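Local atomic coordinates of CurF (Lyngbya majuscula, PDB entry 5DP2), a protein that probably forms the cyclopropane ring in curacin A biosynthesis, as an NADP-binding enoyl reductase domain of a polyketide synthase. Residues A[9-14]-A[113-118]; A[226-231]-A[246-251]; A[85-90]-A[101-106]. All blocks are in the same frame, centred on the assembly; numbering follows the deposited sequence. Where two conformers were deposited one is given.

In the fold
Interactions 1 and 3 lie on the same side of the chain's centre and reach the same mixed sheet; with centres about 14 Å apart, they touch where Val117 meets Leu106 and Phe116 meets Val89. Interaction 3 is nested inside the loop closed by interaction 1. Interaction 2 sits across the molecule, its centre more than 40 Å from either, beside the parallel sheet of the nucleotide-binding half. Chemistry follows place: partly buried interaction 1 joins an N-terminal strand by two backbone hydrogen bonds and two to serine hydroxyls, buried interaction 2 uses two parallel-type backbone bonds and aliphatic tips, and interaction 3, also buried, is a twisted antiparallel ladder with a water bridge on one face.

Interaction 1 of 3, residues A[9-14]-A[113-118]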
ATOM      1  N   GLN A   9       3.976  28.036  -1.314  1.00 19.65           N
ATOM      2  CA  GLN A   9       5.167  28.086  -2.175  1.00 15.94           C
ATOM      3  C   GLN A   9       5.332  26.708  -2.793  1.00 12.78           C
ATOM      4  O   GLN A   9       5.495  25.742  -2.036  1.00 15.59           O
ATOM      5  CB  GLN A   9       6.434  28.433  -1.369  1.00 20.41           C
ATOM      6  CG  GLN A   9       6.295  29.644  -0.462  1.00 22.74           C
ATOM      7  CD  GLN A   9       7.046  29.539   0.867  1.00 22.47           C
ATOM      8  OE1 GLN A   9       7.515  28.474   1.288  1.00 26.34           O
ATOM      9  NE2 GLN A   9       7.133  30.665   1.552  1.00 23.14           N
ATOM     10  N   PRO A  10       5.200  26.563  -4.155  1.00 10.59           N
ATOM     11  CA  PRO A  10       5.209  25.178  -4.694  1.00  8.26           C
ATOM     12  C   PRO A  10       6.554  24.505  -4.485  1.00  7.14           C
ATOM     13  O   PRO A  10       7.621  25.063  -4.812  1.00  7.86           O
ATOM     14  CB  PRO A  10       4.896  25.363  -6.166  1.00 11.80           C
ATOM     15  CG  PRO A  10       4.184  26.698  -6.231  1.00 14.10           C
ATOM     16  CD  PRO A  10       4.826  27.539  -5.181  1.00 12.88           C
ATOM     17  N   VAL A  11       6.472  23.278  -3.969  1.00  6.19           N
ATOM     18  CA  VAL A  11       7.647  22.443  -3.729  1.00  5.79           C
ATOM     19  C   VAL A  11       7.346  20.993  -4.141  1.00  5.37           C
ATOM     20  O   VAL A  11       6.191  20.609  -4.382  1.00  6.06           O
ATOM     21  CB  VAL A  11       8.122  22.505  -2.256  1.00  6.43           C
ATOM     22  CG1 VAL A  11       8.712  23.856  -1.917  1.00  7.81           C
ATOM     23  CG2 VAL A  11       6.997  22.146  -1.293  1.00  7.03           C
ATOM     24  N   GLN A  12       8.400  20.190  -4.188  1.00  5.37           N
ATOM     25  CA  GLN A  12       8.304  18.757  -4.481  1.00  5.23           C
ATOM     26  C   GLN A  12       9.397  18.035  -3.695  1.00  5.29           C
ATOM     27  O   GLN A  12      10.541  18.509  -3.649  1.00  6.02           O
ATOM     28  CB  GLN A  12       8.446  18.481  -5.975  1.00  5.38           C
ATOM     29  CG  GLN A  12       8.377  16.998  -6.326  1.00  5.31           C
ATOM     30  CD  GLN A  12       8.301  16.807  -7.825  1.00  5.41           C
ATOM     31  OE1 GLN A  12       9.326  16.824  -8.522  1.00  6.16           O
ATOM     32  NE2 GLN A  12       7.092  16.657  -8.334  1.00  5.86           N
ATOM     33  N   LEU A  13       9.054  16.896  -3.100  1.00  5.24           N
ATOM     34  CA  LEU A  13      10.027  16.131  -2.304  1.00  5.50           C
ATOM     35  C   LEU A  13      10.994  15.421  -3.251  1.00  5.53           C
ATOM     36  O   LEU A  13      10.597  14.715  -4.173  1.00  5.75           O
ATOM     37  CB  LEU A  13       9.262  15.114  -1.441  1.00  5.35           C
ATOM     38  CG  LEU A  13      10.097  14.429  -0.357  1.00  6.26           C
ATOM     39  CD1 LEU A  13      10.537  15.410   0.693  1.00  7.62           C
ATOM     40  CD2 LEU A  13       9.252  13.315   0.268  1.00  6.54           C
ATOM     41  N   ARG A  14      12.300  15.610  -2.989  1.00  5.84           N
ATOM     42  CA  ARG A  14      13.346  15.085  -3.845  1.00  6.26           C
ATOM     43  C   ARG A  14      14.537  14.654  -3.001  1.00  6.66           C
ATOM     44  O   ARG A  14      14.621  14.984  -1.818  1.00  7.94           O
ATOM     45  CB  ARG A  14      13.784  16.156  -4.875  1.00  6.46           C
ATOM     46  CG  ARG A  14      12.672  16.634  -5.806  1.00  6.30           C
ATOM     47  CD  ARG A  14      12.265  15.608  -6.851  1.00  6.18           C
ATOM     48  NE  ARG A  14      13.194  15.621  -8.002  1.00  6.67           N
ATOM     49  CZ  ARG A  14      13.125  16.539  -8.972  1.00  6.84           C
ATOM     50  NH1 ARG A  14      12.121  17.387  -9.050  1.00  7.07           N
ATOM     51  NH2 ARG A  14      14.080  16.595  -9.894  1.00  7.98           N
ATOM     52  N   PHE A 113       3.938  13.595  -3.191  1.00  4.50           N
ATOM     53  CA  PHE A 113       4.682  14.491  -2.296  1.00  4.89           C
ATOM     54  C   PHE A 113       5.129  15.728  -3.098  1.00  4.97           C
ATOM     55  O   PHE A 113       6.313  15.924  -3.398  1.00  5.44           O
ATOM     56  CB  PHE A 113       5.874  13.784  -1.637  1.00  5.29           C
ATOM     57  CG  PHE A 113       5.528  12.891  -0.473  1.00  5.11           C
ATOM     58  CD1 PHE A 113       5.319  13.438   0.776  1.00  6.75           C
ATOM     59  CD2 PHE A 113       5.489  11.513  -0.588  1.00  5.66           C
ATOM     60  CE1 PHE A 113       5.027  12.624   1.886  1.00  8.23           C
ATOM     61  CE2 PHE A 113       5.222  10.692   0.518  1.00  6.69           C
ATOM     62  CZ  PHE A 113       4.971  11.267   1.741  1.00  7.48           C
ATOM     63  N   SER A 114       4.142  16.571  -3.416  1.00  5.34           N
ATOM     64  CA  SER A 114       4.287  17.814  -4.167  1.00  5.55           C
ATOM     65  C   SER A 114       3.158  18.726  -3.725  1.00  5.37           C
ATOM     66  O   SER A 114       2.075  18.255  -3.388  1.00  6.39           O
ATOM     67  CB  SER A 114       4.125  17.598  -5.675  1.00  6.06           C
ATOM     68  OG  SER A 114       5.069  16.693  -6.213  1.00  6.42           O
ATOM     69  N   SER A 115       3.359  20.038  -3.814  1.00  5.45           N
ATOM     70  CA  SER A 115       2.272  20.947  -3.487  1.00  5.71           C
ATOM     71  C   SER A 115       1.086  20.775  -4.443  1.00  5.46           C
ATOM     72  O   SER A 115      -0.086  20.803  -4.015  1.00  5.85           O
ATOM     73  CB  SER A 115       2.763  22.388  -3.551  1.00  6.45           C
ATOM     74  OG  SER A 115       3.928  22.590  -2.767  1.00  6.98           O
ATOM     75  N   PHE A 116       1.392  20.634  -5.731  1.00  5.64           N
ATOM     76  CA  PHE A 116       0.396  20.503  -6.785  1.00  6.34           C
ATOM     77  C   PHE A 116       0.797  19.343  -7.689  1.00  6.34           C
ATOM     78  O   PHE A 116       1.991  19.167  -7.952  1.00  8.25           O
ATOM     79  CB  PHE A 116       0.280  21.770  -7.629  1.00  7.42           C
ATOM     80  CG  PHE A 116      -0.142  22.979  -6.818  1.00  7.59           C
ATOM     81  CD1 PHE A 116      -1.483  23.248  -6.567  1.00  7.50           C
ATOM     82  CD2 PHE A 116       0.807  23.832  -6.281  1.00  8.65           C
ATOM     83  CE1 PHE A 116      -1.855  24.327  -5.789  1.00  8.17           C
ATOM     84  CE2 PHE A 116       0.440  24.903  -5.505  1.00  9.62           C
ATOM     85  CZ  PHE A 116      -0.891  25.158  -5.259  1.00  9.53           C
ATOM     86  N   VAL A 117      -0.193  18.563  -8.139  1.00  5.89           N
ATOM     87  CA  VAL A 117       0.009  17.489  -9.099  1.00  5.66           C
ATOM     88  C   VAL A 117      -0.879  17.762 -10.306  1.00  5.66           C
ATOM     89  O   VAL A 117      -2.072  17.976 -10.143  1.00  7.02           O
ATOM     90  CB  VAL A 117      -0.321  16.114  -8.482  1.00  6.29           C
ATOM     91  CG1 VAL A 117      -0.364  15.019  -9.551  1.00  7.59           C
ATOM     92  CG2 VAL A 117       0.703  15.737  -7.418  1.00  7.73           C
ATOM     93  N   ILE A 118      -0.286  17.702 -11.502  1.00  6.46           N
ATOM     94  CA  ILE A 118      -1.070  17.767 -12.751  1.00  7.37           C
ATOM     95  C   ILE A 118      -1.131  16.365 -13.317  1.00  7.85           C
ATOM     96  O   ILE A 118      -0.119  15.740 -13.568  1.00 11.23           O
ATOM     97  CB  ILE A 118      -0.512  18.824 -13.719  1.00 10.34           C
ATOM     98  CG1 ILE A 118      -0.653  20.215 -13.064  1.00 12.11           C
ATOM     99  CG2 ILE A 118      -1.249  18.790 -15.034  1.00 11.83           C
ATOM    100  CD1 ILE A 118      -0.142  21.377 -13.897  1.00 14.36           C
TER
HETATM  101  O   HOH W   1       4.310  21.458  -6.659  1.00  9.33           O
HETATM  102  O   HOH W   2       8.055  13.897  -4.822  1.00  5.70           O
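The Phe113 ring carries Leu13 over one face: CD2 stands 4.2 Å from the ring centroid, a CH-pi contact 27° off the normal. Both side chains run alongside each other, and their CB atoms also touch. Pro10 CG approaches Phe116 CE2 obliquely at 4.2 Å, while Arg31 makes a cation-pi contact with that ring. The third flat group is the Gln12 amide, whose NE2 gives a bond to Ser114 OG (2.9 Å) in the amide plane. The Gln12 chain is extended, with CG anti to the backbone N (chi1 179°), which carries the amide alongside Ser114; OG of that serine is also bonded to Asn111 O, and Gln12 OE1 takes N-H groups from Arg14 and Arg69. Leu13 N donates a nearly straight hydrogen bond to Phe113 O (2.9 Å, 179°). Ser115 answers Val11 twice: its N donates to Val11 O, and its OG accepts Val11 N at 2.9 Å, a hydroxyl standing in for a carbonyl. Water bridges Val11 O to Phe116 N. Strand 11-14, paired with strand 25-28, is joined by a single beta bridge, Gln12 with Ser114, to the loop that leads into strand 116-119 in the GroES-like domain of this medium-chain reductase family.

Interaction 2 of 3, residues A[226-231]-A[246-251]; sequences GVDVIF and ILAPGG
A beta-alpha-beta crossover of the Rossmann-type nucleotide-binding domain brings Val227 beside Leu247: strand 227-232 leads into helix 239-245, and the chain returns through the short piece 247-248 before strand 251-255. Val227 and Leu247 form a parallel bridge in which Val227 takes both bonds. Its N donates to Ile246 O (2.9 Å), nearly along the C=O axis, and its O accepts Ala248 N (2.8 Å) from above the carbonyl plane, 38° out of it. Gly226, at a positive phi of 86°, brings its CA within 3.1 Å of Ile246 O. The apolar part is made by Ile230, whose CD1 meets Leu247 CD2 at 3.6 Å as the two chains cross obliquely, and touches Ile246 CG1 at 4.1 Å. With CG1 anti to the carbonyl carbon (chi1 -63°) and CD1 extended beyond it, Ile230 reaches both. A type II turn from Ala248 to Gly251, closed by Gly251 N to Ala248 O, places Gly251 CA 3.3 Å from Asp228 O. Water joins Asp228 OD1 to Pro249 O, while OD2 of that aspartate accepts Arg161 N. Strand 161-164 flanks Val227 and Val229, helix 214-221 packs on Val227 and Ile246 through Val218, Phe214 and Ala215, Arg271 donates to Leu247 O, and Tyr253 of strand 251-255 touches the Leu247 side chain.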
ATOM      1  N   GLY A 226      -2.835 -26.670   8.481  1.00 12.32           N
ATOM      2  CA  GLY A 226      -2.316 -25.465   7.838  1.00 11.31           C
ATOM      3  C   GLY A 226      -3.412 -24.463   7.527  1.00  9.36           C
ATOM      4  O   GLY A 226      -4.555 -24.578   7.986  1.00 12.39           O
ATOM      5  N   VAL A 227      -3.060 -23.470   6.721  1.00  7.63           N
ATOM      6  CA  VAL A 227      -3.957 -22.371   6.376  1.00  7.18           C
ATOM      7  C   VAL A 227      -4.267 -22.387   4.875  1.00  6.74           C
ATOM      8  O   VAL A 227      -3.488 -22.854   4.023  1.00  8.46           O
ATOM      9  CB  VAL A 227      -3.387 -21.005   6.802  1.00  7.72           C
ATOM     10  CG1 VAL A 227      -3.346 -20.896   8.321  1.00  8.52           C
ATOM     11  CG2 VAL A 227      -2.027 -20.737   6.192  1.00  8.67           C
ATOM     12  N   ASP A 228      -5.444 -21.869   4.542  1.00  6.26           N
ATOM     13  CA  ASP A 228      -5.909 -21.867   3.153  1.00  6.47           C
ATOM     14  C   ASP A 228      -5.289 -20.764   2.285  1.00  5.82           C
ATOM     15  O   ASP A 228      -5.136 -20.962   1.080  1.00  6.39           O
ATOM     16  CB  ASP A 228      -7.434 -21.757   3.107  1.00  7.09           C
ATOM     17  CG  ASP A 228      -8.101 -22.886   3.877  1.00  9.03           C
ATOM     18  OD1 ASP A 228      -7.881 -24.043   3.497  1.00 14.88           O
ATOM     19  OD2 ASP A 228      -8.791 -22.583   4.878  1.00 10.04           O
ATOM     20  N   VAL A 229      -4.987 -19.623   2.902  1.00  5.54           N
ATOM     21  CA  VAL A 229      -4.452 -18.464   2.195  1.00  5.35           C
ATOM     22  C   VAL A 229      -3.380 -17.863   3.095  1.00  5.00           C
ATOM     23  O   VAL A 229      -3.585 -17.719   4.306  1.00  5.82           O
ATOM     24  CB  VAL A 229      -5.550 -17.418   1.900  1.00  5.66           C
ATOM     25  CG1 VAL A 229      -4.989 -16.195   1.187  1.00  6.45           C
ATOM     26  CG2 VAL A 229      -6.688 -18.022   1.086  1.00  6.61           C
ATOM     27  N   ILE A 230      -2.265 -17.444   2.471  1.00  4.89           N
ATOM     28  CA  ILE A 230      -1.249 -16.637   3.144  1.00  5.01           C
ATOM     29  C   ILE A 230      -1.119 -15.321   2.372  1.00  4.74           C
ATOM     30  O   ILE A 230      -0.993 -15.334   1.144  1.00  5.99           O
ATOM     31  CB  ILE A 230       0.107 -17.369   3.225  1.00  5.54           C
ATOM     32  CG1 ILE A 230      -0.028 -18.635   4.072  1.00  6.51           C
ATOM     33  CG2 ILE A 230       1.168 -16.439   3.783  1.00  6.82           C
ATOM     34  CD1 ILE A 230       1.207 -19.508   4.097  1.00  7.27           C
ATOM     35  N   PHE A 231      -1.136 -14.215   3.111  1.00  4.74           N
ATOM     36  CA  PHE A 231      -0.887 -12.874   2.575  1.00  4.79           C
ATOM     37  C   PHE A 231       0.448 -12.424   3.162  1.00  4.57           C
ATOM     38  O   PHE A 231       0.522 -12.057   4.343  1.00  5.61           O
ATOM     39  CB  PHE A 231      -2.036 -11.942   2.970  1.00  5.60           C
ATOM     40  CG  PHE A 231      -1.936 -10.558   2.375  1.00  5.78           C
ATOM     41  CD1 PHE A 231      -2.469 -10.287   1.126  1.00  7.54           C
ATOM     42  CD2 PHE A 231      -1.358  -9.514   3.067  1.00  7.46           C
ATOM     43  CE1 PHE A 231      -2.399  -9.018   0.571  1.00  8.38           C
ATOM     44  CE2 PHE A 231      -1.304  -8.242   2.512  1.00  8.27           C
ATOM     45  CZ  PHE A 231      -1.814  -8.003   1.263  1.00  8.09           C
ATOM     46  N   ILE A 246       3.301 -24.481   5.453  1.00  7.32           N
ATOM     47  CA  ILE A 246       2.099 -24.438   6.283  1.00  7.52           C
ATOM     48  C   ILE A 246       0.836 -24.148   5.480  1.00  6.74           C
ATOM     49  O   ILE A 246      -0.237 -23.985   6.072  1.00  8.04           O
ATOM     50  CB  ILE A 246       2.230 -23.504   7.484  1.00  8.36           C
ATOM     51  CG1 ILE A 246       2.455 -22.063   7.063  1.00  8.75           C
ATOM     52  CG2 ILE A 246       3.267 -24.055   8.447  1.00 11.53           C
ATOM     53  CD1 ILE A 246       2.435 -21.087   8.200  1.00 11.01           C
ATOM     54  N   LEU A 247       0.913 -24.176   4.145  1.00  6.65           N
ATOM     55  CA  LEU A 247      -0.295 -24.121   3.333  1.00  6.55           C
ATOM     56  C   LEU A 247      -1.033 -25.448   3.410  1.00  6.92           C
ATOM     57  O   LEU A 247      -0.426 -26.526   3.237  1.00  7.54           O
ATOM     58  CB  LEU A 247       0.051 -23.783   1.881  1.00  7.04           C
ATOM     59  CG  LEU A 247       0.465 -22.346   1.694  1.00  7.97           C
ATOM     60  CD1 LEU A 247       1.233 -22.166   0.389  1.00  9.41           C
ATOM     61  CD2 LEU A 247      -0.714 -21.406   1.729  1.00  9.67           C
ATOM     62  N   ALA A 248      -2.346 -25.368   3.615  1.00  7.40           N
ATOM     63  CA  ALA A 248      -3.240 -26.518   3.488  1.00  8.47           C
ATOM     64  C   ALA A 248      -3.213 -27.025   2.046  1.00  7.78           C
ATOM     65  O   ALA A 248      -2.719 -26.357   1.134  1.00  7.18           O
ATOM     66  CB  ALA A 248      -4.627 -26.069   3.887  1.00  9.97           C
ATOM     67  N   PRO A 249      -3.781 -28.225   1.800  1.00  8.90           N
ATOM     68  CA  PRO A 249      -3.900 -28.714   0.432  1.00  8.57           C
ATOM     69  C   PRO A 249      -4.552 -27.675  -0.476  1.00  7.99           C
ATOM     70  O   PRO A 249      -5.584 -27.101  -0.128  1.00  8.50           O
ATOM     71  CB  PRO A 249      -4.766 -29.966   0.569  1.00 10.11           C
ATOM     72  CG  PRO A 249      -4.646 -30.362   1.975  1.00 13.50           C
ATOM     73  CD  PRO A 249      -4.309 -29.187   2.782  1.00 11.18           C
ATOM     74  N   GLY A 250      -3.925 -27.415  -1.634  1.00  7.75           N
ATOM     75  CA  GLY A 250      -4.467 -26.451  -2.570  1.00  7.72           C
ATOM     76  C   GLY A 250      -4.431 -25.010  -2.081  1.00  7.07           C
ATOM     77  O   GLY A 250      -5.125 -24.156  -2.652  1.00  7.86           O
ATOM     78  N   GLY A 251      -3.625 -24.715  -1.067  1.00  6.84           N
ATOM     79  CA  GLY A 251      -3.595 -23.365  -0.514  1.00  6.45           C
ATOM     80  C   GLY A 251      -3.080 -22.338  -1.519  1.00  6.00           C
ATOM     81  O   GLY A 251      -2.390 -22.663  -2.485  1.00  6.82           O
TER
HETATM   82  O   HOH W   3      -6.553 -24.694   1.181  1.00 13.28           O

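Interaction 3 of 3, residues A[85-90]-A[101-106]; sequences VGTVVA and GDEVIL
Gly86 and Val104 make the regular centre of this antiparallel hairpin, exchanging two backbone bonds: Gly86 N to Val104 O (3.0 Å) and Val104 N to Gly86 O (2.9 Å). Non-hydrogen-bonded pairs flank them, Val85 with Ile105 and Thr87 with Glu103, where CA-H groups approach carbonyls instead; Val85 CA comes within 3.2 Å of Val104 O. Beyond Thr87 the pairing slips: Val88 N donates to Asp102 O, but its O accepts N of the residue before, Gly101, both bonds nearly straight at 173°. Gly101 holds a positive phi of 99° at the exposed end.

The tight part is aliphatic and rests mainly on Val88. With chi1 at 175°, Val88 turns CG1 anti to its backbone N and leaves CG2 beside that nitrogen, where it touches Val104 CG1 at 4.1 Å and lies alongside Asp102 CB. In one of the two conformers of Val85, CG1 meets Ile105 CG1 at 3.9 Å, the chains crossing at an angle. Leu106 CD1 lies against the backbone of Val85 and Gly86, 3.8 Å from Val85 N.

On the face of Val85 and Ile105 the packing loosens at the Thr87-Glu103 end. Their side chains scarcely touch; water bridges Thr87 OG1 (2.7 Å) to Glu103 OE2, to which it donates. Thr87 OG1 is also bonded by Lys44 NZ, and Glu103 OE1 has a long, weak ion pair with Lys127. Asp102 OD1 forms a salt bridge with Lys99.

Strand 83-91 continues the sheet into strand 39-48, where Val89 and Ala90 both face Glu40 in a classic beta bulge. Helix 133-136 packs on Val85, Thr87 and Glu103 through Met133, and Leu124 of strand 124-126 rests against Val104 and Leu106.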
ATOM      1  N   VAL A  85      -4.377  12.404  -1.469  1.00  5.17           N
ATOM      2  CA  VAL A  85      -5.703  13.019  -1.566  0.71  5.13           C
ATOM      3  C   VAL A  85      -5.560  14.519  -1.637  1.00  5.06           C
ATOM      4  O   VAL A  85      -4.603  15.097  -1.100  1.00  6.46           O
ATOM      5  CB  VAL A  85      -6.624  12.651  -0.366  0.71  6.22           C
ATOM      6  CG1 VAL A  85      -6.884  11.156  -0.297  0.71  6.95           C
ATOM      7  CG2 VAL A  85      -6.050  13.156   0.939  0.71  6.91           C
ATOM      8  N   GLY A  86      -6.501  15.166  -2.320  1.00  5.45           N
ATOM      9  CA  GLY A  86      -6.485  16.616  -2.355  1.00  5.91           C
ATOM     10  C   GLY A  86      -7.698  17.174  -3.047  1.00  5.85           C
ATOM     11  O   GLY A  86      -8.738  16.508  -3.183  1.00  6.40           O
ATOM     12  N   THR A  87      -7.568  18.433  -3.452  1.00  6.20           N
ATOM     13  CA  THR A  87      -8.682  19.213  -3.984  1.00  6.62           C
ATOM     14  C   THR A  87      -8.338  19.715  -5.372  1.00  6.03           C
ATOM     15  O   THR A  87      -7.251  20.260  -5.590  1.00  6.62           O
ATOM     16  CB  THR A  87      -8.960  20.424  -3.081  1.00  8.79           C
ATOM     17  OG1 THR A  87      -9.128  19.956  -1.728  1.00 11.90           O
ATOM     18  CG2 THR A  87     -10.183  21.211  -3.530  1.00 10.33           C
ATOM     19  N   VAL A  88      -9.248  19.528  -6.330  1.00  6.38           N
ATOM     20  CA  VAL A  88      -9.029  20.068  -7.682  1.00  6.28           C
ATOM     21  C   VAL A  88      -9.036  21.606  -7.612  1.00  6.42           C
ATOM     22  O   VAL A  88     -10.011  22.208  -7.146  1.00  7.70           O
ATOM     23  CB  VAL A  88     -10.125  19.551  -8.630  1.00  6.90           C
ATOM     24  CG1 VAL A  88     -10.001  20.204 -10.013  1.00  7.57           C
ATOM     25  CG2 VAL A  88     -10.046  18.043  -8.759  1.00  7.24           C
ATOM     26  N   VAL A  89      -7.955  22.222  -8.096  1.00  6.29           N
ATOM     27  CA  VAL A  89      -7.828  23.681  -8.073  1.00  6.79           C
ATOM     28  C   VAL A  89      -7.836  24.325  -9.451  1.00  6.55           C
ATOM     29  O   VAL A  89      -8.084  25.529  -9.539  1.00  8.27           O
ATOM     30  CB  VAL A  89      -6.613  24.155  -7.258  1.00  8.14           C
ATOM     31  CG1 VAL A  89      -6.832  23.873  -5.771  1.00  9.30           C
ATOM     32  CG2 VAL A  89      -5.312  23.570  -7.786  1.00  8.21           C
ATOM     33  N   ALA A  90      -7.569  23.568 -10.504  1.00  6.42           N
ATOM     34  CA  ALA A  90      -7.646  24.104 -11.881  1.00  7.36           C
ATOM     35  C   ALA A  90      -7.904  22.921 -12.787  1.00  7.16           C
ATOM     36  O   ALA A  90      -7.405  21.822 -12.545  1.00  7.57           O
ATOM     37  CB  ALA A  90      -6.362  24.843 -12.264  1.00  8.31           C
ATOM     38  N   GLY A 101     -12.841  22.434  -6.967  1.00  8.17           N
ATOM     39  CA  GLY A 101     -13.422  22.156  -5.671  1.00  8.96           C
ATOM     40  C   GLY A 101     -13.699  20.685  -5.414  1.00  8.20           C
ATOM     41  O   GLY A 101     -13.937  20.301  -4.263  1.00  9.64           O
ATOM     42  N   ASP A 102     -13.682  19.843  -6.444  1.00  8.13           N
ATOM     43  CA  ASP A 102     -13.886  18.424  -6.231  1.00  7.59           C
ATOM     44  C   ASP A 102     -12.754  17.853  -5.364  1.00  7.09           C
ATOM     45  O   ASP A 102     -11.593  18.178  -5.552  1.00  8.47           O
ATOM     46  CB  ASP A 102     -13.940  17.690  -7.562  1.00  7.93           C
ATOM     47  CG  ASP A 102     -15.212  17.920  -8.390  1.00  8.65           C
ATOM     48  OD1 ASP A 102     -16.233  18.396  -7.841  1.00 10.72           O
ATOM     49  OD2 ASP A 102     -15.185  17.538  -9.591  1.00  9.25           O
ATOM     50  N   GLU A 103     -13.114  16.943  -4.468  1.00  7.30           N
ATOM     51  CA  GLU A 103     -12.149  16.273  -3.588  1.00  7.47           C
ATOM     52  C   GLU A 103     -11.881  14.874  -4.134  1.00  6.83           C
ATOM     53  O   GLU A 103     -12.810  14.111  -4.449  1.00  8.50           O
ATOM     54  CB  GLU A 103     -12.672  16.230  -2.158  1.00  9.83           C
ATOM     55  CG  GLU A 103     -12.851  17.623  -1.568  1.00 13.30           C
ATOM     56  CD  GLU A 103     -13.315  17.627  -0.137  1.00 19.80           C
ATOM     57  OE1 GLU A 103     -13.847  16.592   0.300  1.00 30.56           O
ATOM     58  OE2 GLU A 103     -13.122  18.660   0.522  1.00 29.55           O
ATOM     59  N   VAL A 104     -10.587  14.539  -4.258  1.00  6.13           N
ATOM     60  CA  VAL A 104     -10.176  13.358  -4.983  1.00  6.03           C
ATOM     61  C   VAL A 104      -9.083  12.556  -4.256  1.00  5.75           C
ATOM     62  O   VAL A 104      -8.264  13.103  -3.507  1.00  6.83           O
ATOM     63  CB  VAL A 104      -9.671  13.732  -6.406  1.00  6.41           C
ATOM     64  CG1 VAL A 104     -10.839  14.272  -7.231  1.00  7.91           C
ATOM     65  CG2 VAL A 104      -8.515  14.720  -6.376  1.00  7.38           C
ATOM     66  N   ILE A 105      -9.112  11.261  -4.529  1.00  5.70           N
ATOM     67  CA  ILE A 105      -7.990  10.352  -4.303  1.00  5.39           C
ATOM     68  C   ILE A 105      -7.204  10.286  -5.605  1.00  5.23           C
ATOM     69  O   ILE A 105      -7.777  10.119  -6.692  1.00  6.45           O
ATOM     70  CB  ILE A 105      -8.497   8.944  -3.895  1.00  6.56           C
ATOM     71  CG1 ILE A 105      -9.186   8.968  -2.524  1.00  8.36           C
ATOM     72  CG2 ILE A 105      -7.366   7.911  -3.956  1.00  7.44           C
ATOM     73  CD1 ILE A 105      -9.988   7.733  -2.223  1.00 10.75           C
ATOM     74  N   LEU A 106      -5.865  10.401  -5.502  1.00  5.08           N
ATOM     75  CA  LEU A 106      -4.982  10.255  -6.661  1.00  5.16           C
ATOM     76  C   LEU A 106      -4.513   8.807  -6.738  1.00  5.07           C
ATOM     77  O   LEU A 106      -3.879   8.293  -5.798  1.00  6.09           O
ATOM     78  CB  LEU A 106      -3.800  11.206  -6.582  1.00  5.79           C
ATOM     79  CG  LEU A 106      -4.141  12.707  -6.556  1.00  6.28           C
ATOM     80  CD1 LEU A 106      -4.344  13.235  -5.152  1.00  7.04           C
ATOM     81  CD2 LEU A 106      -3.044  13.499  -7.287  1.00  7.75           C
TER
HETATM   82  O   HOH W   4     -11.300  20.655  -0.328  1.00 31.43           O